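Local coordinates for protein acetone carboxylase alpha subunit (Xanthobacter autotrophicus Py2, PDB 5M45) that serves as the alpha subunit of acetone carboxylase, a manganese-containing member of the hydantoinase B/oxoprolinase family, at residues R204-N209 and R214-E219; V158-F161 and L166-W169. All blocks are in the same frame, centred on the assembly; numbering follows the deposited sequence.

Contact 1. Residues R204-N209 and R214-E219; sequences RKVGAN and RDWLHE
Arg204 reaches from strand 204-208 to Glu219 of helix 214-222, joining the edge region of an antiparallel sheet to the helix that packs across it. Its NH1 gives Glu219 OE1 a salt-bridging hydrogen bond of 3.1 Å, leaving within the guanidinium plane but meeting the oxygen from above the carboxylate plane (46° out of it). The extended arginine, with CG anti to the backbone N (chi1 178°), spans the gap. Glu219 OE1 also bonds to Tyr199, which helps fix the buried carboxylate. A water accepts from Arg204 NH2 at 2.9 Å and makes weak bonds to Asp215 O and Glu219 OE2. Asp215 OD2 lies 4.2 Å from Arg204 NH2, beyond a salt bridge; it accepts instead from the backbone N of Lys205 of the second subunit. The indole of Trp216 packs beside guanidinium and strand, its plane 74° from that of the guanidinium, with CE3 against a guanidinium face. Tryptophan suits this position because NE1 can bond to Glu234 while its broad face receives a branched aliphatic residue. Val206, at a classic beta bulge with Gly207 opposite Ile138, supplies the CH-pi contact: CG1 sits 3.6 Å from the centroid of the six-membered ring of Trp216.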
loop_
_atom_site.group_PDB
_atom_site.type_symbol
_atom_site.label_atom_id
_atom_site.label_comp_id
_atom_site.label_asym_id
_atom_site.label_seq_id
_atom_site.Cartn_x
_atom_site.Cartn_y
_atom_site.Cartn_z
ATOM N N ARG A 204 -8.937 7.735 7.666
ATOM C CA ARG A 204 -8.997 8.643 6.510
ATOM C C ARG A 204 -10.404 9.217 6.336
ATOM O O ARG A 204 -11.393 8.493 6.429
ATOM C CB ARG A 204 -8.557 7.886 5.269
ATOM C CG ARG A 204 -8.608 8.688 3.954
ATOM C CD ARG A 204 -7.949 7.958 2.803
ATOM N NE ARG A 204 -8.137 8.688 1.555
ATOM C CZ ARG A 204 -7.604 8.336 0.370
ATOM N NH1 ARG A 204 -6.814 7.274 0.260
ATOM N NH2 ARG A 204 -7.859 9.061 -0.712
ATOM N N LYS A 205 -10.508 10.521 6.073
ATOM C CA LYS A 205 -11.800 11.085 5.665
ATOM C C LYS A 205 -12.003 10.769 4.164
ATOM O O LYS A 205 -11.323 11.332 3.306
ATOM C CB LYS A 205 -11.903 12.608 5.921
ATOM C CG LYS A 205 -13.335 13.142 5.718
ATOM C CD LYS A 205 -13.517 14.640 5.867
ATOM C CE LYS A 205 -13.069 15.097 7.244
ATOM N NZ LYS A 205 -13.505 16.477 7.585
ATOM N N VAL A 206 -12.928 9.855 3.877
ATOM C CA VAL A 206 -13.180 9.355 2.520
ATOM C C VAL A 206 -14.468 9.919 1.879
ATOM O O VAL A 206 -14.754 9.621 0.704
ATOM C CB VAL A 206 -13.233 7.824 2.477
ATOM C CG1 VAL A 206 -11.859 7.252 2.898
ATOM C CG2 VAL A 206 -14.384 7.221 3.300
ATOM N N GLY A 207 -15.196 10.750 2.614
ATOM C CA GLY A 207 -16.390 11.396 2.105
ATOM C C GLY A 207 -16.888 12.524 2.985
ATOM O O GLY A 207 -16.516 12.651 4.175
ATOM N N ALA A 208 -17.731 13.368 2.376
ATOM C CA ALA A 208 -18.376 14.474 3.047
ATOM C C ALA A 208 -19.739 14.713 2.383
ATOM O O ALA A 208 -19.958 14.292 1.228
ATOM C CB ALA A 208 -17.487 15.721 2.974
ATOM N N ASN A 209 -20.654 15.353 3.109
ATOM C CA ASN A 209 -22.025 15.495 2.662
ATOM C C ASN A 209 -22.615 14.129 2.190
ATOM O O ASN A 209 -23.283 14.022 1.160
ATOM C CB ASN A 209 -22.088 16.569 1.560
ATOM C CG ASN A 209 -23.495 17.052 1.290
ATOM O OD1 ASN A 209 -24.348 17.145 2.220
ATOM N ND2 ASN A 209 -23.782 17.347 0.004
ATOM N N ARG A 214 -14.162 10.748 -5.120
ATOM C CA ARG A 214 -13.739 9.968 -6.282
ATOM C C ARG A 214 -12.248 9.527 -6.220
ATOM O O ARG A 214 -11.927 8.421 -6.676
ATOM C CB ARG A 214 -13.985 10.743 -7.575
ATOM C CG ARG A 214 -13.985 9.867 -8.813
ATOM C CD ARG A 214 -13.962 10.629 -10.114
ATOM N NE ARG A 214 -14.952 11.696 -10.244
ATOM C CZ ARG A 214 -16.200 11.575 -10.680
ATOM N NH1 ARG A 214 -16.963 12.672 -10.793
ATOM N NH2 ARG A 214 -16.729 10.396 -10.982
ATOM N N ASP A 215 -11.355 10.373 -5.682
ATOM C CA ASP A 215 -9.934 9.999 -5.557
ATOM C C ASP A 215 -9.769 8.764 -4.669
ATOM O O ASP A 215 -8.991 7.853 -5.021
ATOM C CB ASP A 215 -9.004 11.160 -5.098
ATOM C CG ASP A 215 -9.495 11.892 -3.839
ATOM O OD1 ASP A 215 -10.711 11.952 -3.600
ATOM O OD2 ASP A 215 -8.634 12.421 -3.076
ATOM N N TRP A 216 -10.517 8.709 -3.552
ATOM C CA TRP A 216 -10.586 7.514 -2.700
ATOM C C TRP A 216 -11.108 6.284 -3.455
ATOM O O TRP A 216 -10.528 5.185 -3.373
ATOM C CB TRP A 216 -11.462 7.770 -1.460
ATOM C CG TRP A 216 -12.040 6.533 -0.807
ATOM C CD1 TRP A 216 -13.332 6.095 -0.899
ATOM C CD2 TRP A 216 -11.338 5.565 -0.026
ATOM N NE1 TRP A 216 -13.485 4.918 -0.198
ATOM C CE2 TRP A 216 -12.277 4.572 0.358
ATOM C CE3 TRP A 216 -10.008 5.445 0.413
ATOM C CZ2 TRP A 216 -11.929 3.466 1.172
ATOM C CZ3 TRP A 216 -9.654 4.314 1.206
ATOM C CH2 TRP A 216 -10.614 3.367 1.589
ATOM N N LEU A 217 -12.204 6.467 -4.187
ATOM C CA LEU A 217 -12.833 5.363 -4.933
ATOM C C LEU A 217 -11.872 4.737 -5.955
ATOM O O LEU A 217 -11.661 3.511 -5.939
ATOM C CB LEU A 217 -14.160 5.813 -5.595
ATOM C CG LEU A 217 -15.324 6.185 -4.672
ATOM C CD1 LEU A 217 -16.449 6.893 -5.421
ATOM C CD2 LEU A 217 -15.881 4.963 -3.912
ATOM N N HIS A 218 -11.245 5.580 -6.790
ATOM C CA HIS A 218 -10.328 5.095 -7.826
ATOM C C HIS A 218 -9.081 4.389 -7.230
ATOM O O HIS A 218 -8.660 3.331 -7.700
ATOM C CB HIS A 218 -9.918 6.208 -8.803
ATOM C CG HIS A 218 -10.984 6.606 -9.799
ATOM N ND1 HIS A 218 -10.688 6.925 -11.109
ATOM C CD2 HIS A 218 -12.334 6.677 -9.699
ATOM C CE1 HIS A 218 -11.802 7.201 -11.764
ATOM N NE2 HIS A 218 -12.814 7.037 -10.938
ATOM N N GLU A 219 -8.525 4.969 -6.168
ATOM C CA GLU A 219 -7.319 4.421 -5.546
ATOM C C GLU A 219 -7.554 3.094 -4.862
ATOM O O GLU A 219 -6.864 2.086 -5.152
ATOM C CB GLU A 219 -6.734 5.439 -4.561
ATOM C CG GLU A 219 -5.388 5.052 -3.990
ATOM C CD GLU A 219 -4.927 6.053 -2.911
ATOM O OE1 GLU A 219 -5.111 5.671 -1.738
ATOM O OE2 GLU A 219 -4.407 7.179 -3.214
HETATM O O HOH W 1 -6.767 8.753 -3.333
#

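Contact 2. Residues V158-F161 and L166-W169; sequences VPIF and LIGW
Leu166 lies beside Phe161 in a non-hydrogen-bonded antiparallel pair, its CA over one face of the phenyl ring, offset toward the rim. The leucine CG stands anti to the backbone N (chi1 -171°), and CD1 reaches diagonally across to Pro159 CB at 3.9 Å. Ile167 gives its N-H to Ile160 O in a nearly straight 2.9 Å bond (172°), in the carbonyl plane. Its CG1 meets Ile160 CG2 at 4.1 Å, the side chains crossing at about a right angle, while helix 257-282 packs against Ile167. Gly168 shares that acceptor through only a weak N-H bond of 3.4 Å, but its own O receives Ile160 N at 2.9 Å, from above the carbonyl plane. Glycine suits the fully extended backbone here (phi 168°), which other residues adopt less readily; Ile160 CD1 lies along this backbone, 3.8 Å from Trp169 C. Trp169 pairs with Pro159, whose missing N-H costs nothing, since a non-hydrogen-bonded pair asks for none; indole CE3 lies 4.0 Å from Pro159 CB. Leu166 CD1 lies over one indole face, and NE1 bonds to Ala97 O. Ile167 and Gly168 thus both face Ile160: a classic beta bulge in an antiparallel beta hairpin.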
loop_
_atom_site.group_PDB
_atom_site.type_symbol
_atom_site.label_atom_id
_atom_site.label_comp_id
_atom_site.label_asym_id
_atom_site.label_seq_id
_atom_site.Cartn_x
_atom_site.Cartn_y
_atom_site.Cartn_z
ATOM N N VAL A 158 -18.971 7.037 11.203
ATOM C CA VAL A 158 -19.748 8.256 10.909
ATOM C C VAL A 158 -20.101 8.942 12.260
ATOM O O VAL A 158 -20.673 8.293 13.148
ATOM C CB VAL A 158 -21.042 7.905 10.151
ATOM C CG1 VAL A 158 -21.909 9.129 9.977
ATOM C CG2 VAL A 158 -20.698 7.266 8.808
ATOM N N PRO A 159 -19.798 10.249 12.403
ATOM C CA PRO A 159 -20.230 10.970 13.608
ATOM C C PRO A 159 -21.726 11.258 13.574
ATOM O O PRO A 159 -22.325 11.362 12.482
ATOM C CB PRO A 159 -19.417 12.273 13.563
ATOM C CG PRO A 159 -19.247 12.526 12.092
ATOM C CD PRO A 159 -19.084 11.143 11.469
ATOM N N ILE A 160 -22.319 11.338 14.759
ATOM C CA ILE A 160 -23.747 11.658 14.929
ATOM C C ILE A 160 -23.908 13.004 15.631
ATOM O O ILE A 160 -23.358 13.208 16.716
ATOM C CB ILE A 160 -24.469 10.542 15.737
ATOM C CG1 ILE A 160 -24.245 9.183 15.054
ATOM C CG2 ILE A 160 -25.945 10.878 15.887
ATOM C CD1 ILE A 160 -24.730 7.960 15.831
ATOM N N PHE A 161 -24.670 13.909 15.013
ATOM C CA PHE A 161 -24.895 15.287 15.478
ATOM C C PHE A 161 -26.368 15.527 15.863
ATOM O O PHE A 161 -27.269 14.902 15.332
ATOM C CB PHE A 161 -24.450 16.301 14.389
ATOM C CG PHE A 161 -22.944 16.533 14.341
ATOM C CD1 PHE A 161 -22.103 15.614 13.749
ATOM C CD2 PHE A 161 -22.397 17.703 14.863
ATOM C CE1 PHE A 161 -20.718 15.842 13.676
ATOM C CE2 PHE A 161 -21.027 17.918 14.829
ATOM C CZ PHE A 161 -20.182 17.003 14.217
ATOM N N LEU A 166 -21.906 17.309 18.460
ATOM C CA LEU A 166 -21.657 15.867 18.373
ATOM C C LEU A 166 -22.187 15.167 19.612
ATOM O O LEU A 166 -21.864 15.587 20.742
ATOM C CB LEU A 166 -20.150 15.579 18.208
ATOM C CG LEU A 166 -19.753 14.111 17.895
ATOM C CD1 LEU A 166 -18.575 14.049 16.938
ATOM C CD2 LEU A 166 -19.418 13.337 19.151
ATOM N N ILE A 167 -22.975 14.118 19.411
ATOM C CA ILE A 167 -23.543 13.347 20.495
ATOM C C ILE A 167 -23.169 11.852 20.470
ATOM O O ILE A 167 -23.546 11.115 21.392
ATOM C CB ILE A 167 -25.088 13.504 20.593
ATOM C CG1 ILE A 167 -25.783 13.031 19.314
ATOM C CG2 ILE A 167 -25.464 14.967 20.842
ATOM C CD1 ILE A 167 -27.229 12.582 19.540
ATOM N N GLY A 168 -22.386 11.421 19.492
ATOM C CA GLY A 168 -22.019 9.999 19.365
ATOM C C GLY A 168 -21.373 9.670 18.034
ATOM O O GLY A 168 -21.043 10.575 17.242
ATOM N N TRP A 169 -21.131 8.376 17.829
ATOM C CA TRP A 169 -20.597 7.863 16.576
ATOM C C TRP A 169 -21.249 6.508 16.278
ATOM O O TRP A 169 -21.705 5.830 17.207
ATOM C CB TRP A 169 -19.084 7.617 16.697
ATOM C CG TRP A 169 -18.193 8.719 17.256
ATOM C CD1 TRP A 169 -18.076 9.108 18.561
ATOM C CD2 TRP A 169 -17.281 9.549 16.518
ATOM N NE1 TRP A 169 -17.149 10.112 18.691
ATOM C CE2 TRP A 169 -16.641 10.402 17.456
ATOM C CE3 TRP A 169 -16.924 9.646 15.166
ATOM C CZ2 TRP A 169 -15.660 11.323 17.077
ATOM C CZ3 TRP A 169 -15.938 10.581 14.798
ATOM C CH2 TRP A 169 -15.327 11.395 15.746
#

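Both contacts reach the same antiparallel sheet, contact 2 within it and contact 1 through strand 204-208; their centres are 19 Å apart and their nearest atoms about 8 Å apart, so they do not touch. Contact 2 closes the hairpin of strands 153-162 and 165-175 before the chain enters contact 1; strand 138-141 lies between that hairpin and strand 204-208. Helix 227-255 is a common neighbour, meeting Trp216 from one contact and Val158 and Ile160 from the other. Asp153 and His175, at the hairpin ends away from the turn, bind manganese together with His150, just before the first strand. The side chain of Trp169 lies about 11 Å from the bound 3,6,9,12,15-pentaoxaheptadecan-1-ol, whereas contact 1 faces the second subunit.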